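Local atomic coordinates of carbonic anhydrase (Coccomyxa sp. PA, PDB entry 3UCJ), a protein that probably catalyses the reversible hydration of carbon dioxide to hydrogencarbonate, as a zinc-dependent beta-class carbonic anhydrase. Residues Cys166-Pro169 with Ile170-Ala173; Pro201-Gly204 with Met205-Gly209. All coordinates share one frame; numbering follows the deposited sequence.

In the fold
After the zinc-binding part of the chain, helix 146-167 runs to its C-terminal end, where interaction 1 turns it through S168 into the short helix 169-176. Strands 182-189 and 194-202 follow as an antiparallel pair, the second outermost in the sheet within this chain, and interaction 2 then leads from it into helix 205-211. The two contacts lie in series, neither nested nor crossed, and each closes a tight local turn. Their centres are 12 Å apart and they touch: Q172 NE2 packs on M205 SD at 3.5 Å, and C166 SG on I202 CG2 at 4.0 Å. The end of helix 146-167, the starts of helices 169-176 and 205-211 and the last strand are thus packed together.

Interaction 1. Residues Cys166-Pro169 with Ile170-Ala173; sequences CASP and IVQA
Q172 folds back over the end of helix 146-167 and bonds to the carbonyl of C166. Its CB already lies 3.3 Å from S168 O. CG, set beside the backbone N and anti to the carbonyl carbon (chi1 -82°), touches two carbonyl oxygens, S168 O at 3.4 Å and C166 O at 3.5 Å. The bend at chi2 (-66°) keeps CD 3.7 Å from C166 O and turns NE2 onto that oxygen, to which it donates at 2.9 Å. The bond is nearly straight at 165°; the oxygen lies close to the plane of the Q172 amide, while NE2 approaches tilted from the carbonyl plane of C166.

S168 is the N-cap of the new helix. Its OG accepts from V171 N at 3.1 Å and also bonds to V165 O, so it links the end of one helix to the start of the next. V171 CG2 packs against the same OG. The backbone bonds Q172 N to S168 O and A173 N to P169 O then begin the helical pattern. Around the turn, I170 and S168 rest on L86 of helix 80-92, and P169 packs on P117 of a second subunit.

The chemistry is that of a buried change of direction: S168 OG accepts from V171 N in the first turn of the new helix, and Q172 NE2 gives C166 O, near the end of the old one, a donor.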
ATOM      1  N   CYS A 166      11.077  -0.127  16.507  1.00 28.57           N
ATOM      2  CA  CYS A 166      12.454  -0.547  16.720  1.00 27.85           C
ATOM      3  C   CYS A 166      13.048  -1.431  15.626  1.00 29.99           C
ATOM      4  O   CYS A 166      14.256  -1.306  15.282  1.00 29.43           O
ATOM      5  CB  CYS A 166      12.664  -1.249  18.086  1.00 29.68           C
ATOM      6  SG  CYS A 166      12.251  -0.171  19.440  1.00 31.37           S
ATOM      7  N   ALA A 167      12.236  -2.312  15.033  1.00 25.95           N
ATOM      8  CA  ALA A 167      12.668  -3.196  13.972  1.00 26.28           C
ATOM      9  C   ALA A 167      12.608  -2.580  12.565  1.00 25.41           C
ATOM     10  O   ALA A 167      13.011  -3.230  11.593  1.00 26.09           O
ATOM     11  CB  ALA A 167      11.737  -4.444  13.961  1.00 25.13           C
ATOM     12  N   SER A 168      12.143  -1.366  12.466  1.00 26.27           N
ATOM     13  CA  SER A 168      11.990  -0.746  11.183  1.00 26.65           C
ATOM     14  C   SER A 168      13.331  -0.512  10.532  1.00 28.29           C
ATOM     15  O   SER A 168      14.318  -0.244  11.251  1.00 27.79           O
ATOM     16  CB  SER A 168      11.263   0.556  11.230  1.00 25.28           C
ATOM     17  OG  SER A 168      11.926   1.639  11.976  1.00 28.47           O
ATOM     18  N   PRO A 169      13.370  -0.575   9.195  1.00 28.09           N
ATOM     19  CA  PRO A 169      14.684  -0.350   8.553  1.00 27.66           C
ATOM     20  C   PRO A 169      15.220   1.017   8.884  1.00 28.23           C
ATOM     21  O   PRO A 169      16.455   1.161   8.996  1.00 31.42           O
ATOM     22  CB  PRO A 169      14.383  -0.497   7.038  1.00 29.43           C
ATOM     23  CG  PRO A 169      13.185  -1.468   6.999  1.00 28.01           C
ATOM     24  CD  PRO A 169      12.359  -1.043   8.229  1.00 29.51           C
ATOM     25  N   ILE A 170      14.369   1.998   9.055  1.00 28.32           N
ATOM     26  CA  ILE A 170      14.736   3.376   9.296  1.00 28.53           C
ATOM     27  C   ILE A 170      15.429   3.438  10.671  1.00 30.42           C
ATOM     28  O   ILE A 170      16.505   4.013  10.774  1.00 28.51           O
ATOM     29  CB  ILE A 170      13.490   4.322   9.359  1.00 30.69           C
ATOM     30  CG1 ILE A 170      12.677   4.372   7.995  1.00 27.87           C
ATOM     31  CG2 ILE A 170      13.905   5.727   9.881  1.00 25.53           C
ATOM     32  CD1 ILE A 170      13.482   4.371   6.779  1.00 39.13           C
ATOM     33  N   VAL A 171      14.765   2.917  11.715  1.00 28.26           N
ATOM     34  CA  VAL A 171      15.352   2.995  13.091  1.00 29.41           C
ATOM     35  C   VAL A 171      16.621   2.158  13.211  1.00 30.19           C
ATOM     36  O   VAL A 171      17.604   2.587  13.916  1.00 31.02           O
ATOM     37  CB  VAL A 171      14.302   2.626  14.152  1.00 29.80           C
ATOM     38  CG1 VAL A 171      14.958   2.441  15.517  1.00 26.27           C
ATOM     39  CG2 VAL A 171      13.280   3.671  14.225  1.00 28.79           C
ATOM     40  N   GLN A 172      16.608   0.997  12.550  1.00 29.79           N
ATOM     41  CA  GLN A 172      17.693   0.055  12.602  1.00 32.21           C
ATOM     42  C   GLN A 172      18.912   0.703  11.899  1.00 34.22           C
ATOM     43  O   GLN A 172      20.042   0.627  12.429  1.00 33.36           O
ATOM     44  CB  GLN A 172      17.387  -1.259  11.957  1.00 30.27           C
ATOM     45  CG  GLN A 172      16.586  -2.220  12.888  1.00 26.65           C
ATOM     46  CD  GLN A 172      17.453  -2.645  14.098  1.00 33.19           C
ATOM     47  OE1 GLN A 172      18.641  -3.018  13.922  1.00 29.74           O
ATOM     48  NE2 GLN A 172      16.883  -2.577  15.299  1.00 29.27           N
ATOM     49  N   ALA A 173      18.681   1.368  10.765  1.00 32.96           N
ATOM     50  CA  ALA A 173      19.777   2.035  10.067  1.00 33.86           C
ATOM     51  C   ALA A 173      20.344   3.185  10.936  1.00 34.82           C
ATOM     52  O   ALA A 173      21.580   3.342  10.955  1.00 36.64           O
ATOM     53  CB  ALA A 173      19.340   2.495   8.637  1.00 33.18           C
TER

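Interaction 2. Residues Pro201-Gly204 with Met205-Gly209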
ATOM      1  N   PRO A 201      12.140   3.833  28.272  1.00 40.92           N
ATOM      2  CA  PRO A 201      12.791   4.210  27.022  1.00 38.93           C
ATOM      3  C   PRO A 201      13.678   3.111  26.458  1.00 39.89           C
ATOM      4  O   PRO A 201      14.372   2.406  27.242  1.00 40.03           O
ATOM      5  CB  PRO A 201      13.629   5.427  27.442  1.00 39.92           C
ATOM      6  CG  PRO A 201      12.836   6.052  28.554  1.00 38.44           C
ATOM      7  CD  PRO A 201      12.332   4.878  29.322  1.00 41.73           C
ATOM      8  N   ILE A 202      13.688   2.953  25.109  1.00 36.30           N
ATOM      9  CA  ILE A 202      14.515   2.005  24.400  1.00 35.53           C
ATOM     10  C   ILE A 202      15.413   2.839  23.533  1.00 36.71           C
ATOM     11  O   ILE A 202      14.911   3.577  22.649  1.00 36.21           O
ATOM     12  CB  ILE A 202      13.680   1.019  23.496  1.00 33.46           C
ATOM     13  CG1 ILE A 202      12.831   0.101  24.406  1.00 35.45           C
ATOM     14  CG2 ILE A 202      14.636   0.142  22.639  1.00 33.42           C
ATOM     15  CD1 ILE A 202      11.650  -0.590  23.820  1.00 34.92           C
ATOM     16  N   THR A 203      16.732   2.823  23.822  1.00 36.64           N
ATOM     17  CA  THR A 203      17.634   3.730  23.148  1.00 36.45           C
ATOM     18  C   THR A 203      18.476   2.934  22.243  1.00 35.22           C
ATOM     19  O   THR A 203      19.329   3.488  21.577  1.00 38.53           O
ATOM     20  CB  THR A 203      18.625   4.494  24.154  1.00 36.63           C
ATOM     21  OG1 THR A 203      19.352   3.483  24.836  1.00 38.18           O
ATOM     22  CG2 THR A 203      17.886   5.357  25.121  1.00 36.91           C
ATOM     23  N   GLY A 204      18.295   1.626  22.189  1.00 34.77           N
ATOM     24  CA  GLY A 204      19.067   0.794  21.273  1.00 34.09           C
ATOM     25  C   GLY A 204      18.816  -0.670  21.535  1.00 34.65           C
ATOM     26  O   GLY A 204      17.927  -0.997  22.324  1.00 36.76           O
ATOM     27  N   MET A 205      19.578  -1.530  20.876  1.00 35.01           N
ATOM     28  CA  MET A 205      19.364  -2.961  20.919  1.00 36.53           C
ATOM     29  C   MET A 205      19.507  -3.487  22.355  1.00 38.59           C
ATOM     30  O   MET A 205      18.660  -4.244  22.820  1.00 37.83           O
ATOM     31  CB  MET A 205      20.330  -3.705  20.012  1.00 35.72           C
ATOM     32  CG  MET A 205      20.154  -3.384  18.503  1.00 37.62           C
ATOM     33  SD  MET A 205      18.491  -4.088  17.968  1.00 35.33           S
ATOM     34  CE  MET A 205      18.907  -5.761  17.909  1.00 31.08           C
ATOM     35  N   GLU A 206      20.535  -3.002  23.080  1.00 38.91           N
ATOM     36  CA  GLU A 206      20.631  -3.418  24.488  1.00 40.52           C
ATOM     37  C   GLU A 206      19.337  -3.178  25.309  1.00 38.49           C
ATOM     38  O   GLU A 206      18.808  -4.122  25.903  1.00 40.75           O
ATOM     39  CB  GLU A 206      21.932  -2.853  25.163  1.00 40.54           C
ATOM     40  CG  GLU A 206      22.115  -3.499  26.523  1.00 51.33           C
ATOM     41  CD  GLU A 206      23.324  -2.899  27.190  1.00 60.43           C
ATOM     42  OE1 GLU A 206      24.430  -3.064  26.613  1.00 62.67           O
ATOM     43  OE2 GLU A 206      23.141  -2.218  28.223  1.00 62.92           O
ATOM     44  N   ASP A 207      18.757  -1.984  25.287  1.00 37.13           N
ATOM     45  CA  ASP A 207      17.512  -1.762  26.017  1.00 37.42           C
ATOM     46  C   ASP A 207      16.344  -2.614  25.484  1.00 37.83           C
ATOM     47  O   ASP A 207      15.445  -2.988  26.226  1.00 36.51           O
ATOM     48  CB  ASP A 207      17.031  -0.331  25.874  1.00 36.41           C
ATOM     49  CG  ASP A 207      17.925   0.670  26.570  1.00 41.56           C
ATOM     50  OD1 ASP A 207      17.792   1.859  26.265  1.00 41.10           O
ATOM     51  OD2 ASP A 207      18.732   0.251  27.432  1.00 45.93           O
ATOM     52  N   ALA A 208      16.308  -2.803  24.174  1.00 38.27           N
ATOM     53  CA  ALA A 208      15.176  -3.553  23.562  1.00 39.23           C
ATOM     54  C   ALA A 208      15.156  -5.014  24.048  1.00 39.07           C
ATOM     55  O   ALA A 208      14.096  -5.554  24.325  1.00 39.44           O
ATOM     56  CB  ALA A 208      15.279  -3.462  22.064  1.00 37.99           C
ATOM     57  N   GLY A 209      16.342  -5.644  24.131  1.00 40.39           N
ATOM     58  CA  GLY A 209      16.471  -7.012  24.723  1.00 40.40           C
ATOM     59  C   GLY A 209      16.005  -7.089  26.171  1.00 41.61           C
ATOM     60  O   GLY A 209      15.379  -8.085  26.597  1.00 40.62           O
TER
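D207 reaches back from the first turn of helix 205-211 to T203, and its OD1 accepts two hydrogen bonds from that one residue. T203 N donates at 2.8 Å, meeting OD1 on its anti side and 18° out of the carboxylate plane. T203 OG1 donates at 2.7 Å, but from well above that plane. The hydroxyl can do so because chi1 of 59° places OG1 between the backbone N and the carbonyl carbon, while D207 CG lies beside its own backbone N, anti to the carbonyl carbon. The two side chains cross at a slant, and two donors on one oxygen limit the rotation of the carboxylate.

The backbone bond comes from A208 N to G204 O, 3.1 Å long and in the carbonyl plane; G204 holds the N-cap position. The next bond of the helix runs from G209 N to M205 O.

The apolar contacts are few. I202 CG2 packs on A208 CB at 3.7 Å, and D207 CB lies equally near I202 CA, so the base of the acidic side chain rests against the end of the strand. I202 also touches V162 and W175, while A208 and M205 pack on L216 of helix 216-220. T203 itself is exposed, and together with P201 it packs on A7 of a third subunit.

The arrangement resembles a capping box in that the residue three on from the N-cap bonds back, but D207 binds T203, one residue before the N-cap, and G204 has no side chain to bond in return. Here this forms a strand-to-helix turn, joining strand 194-202, the outermost of the sheet within this chain, to the C-terminal helices of the alpha/beta fold.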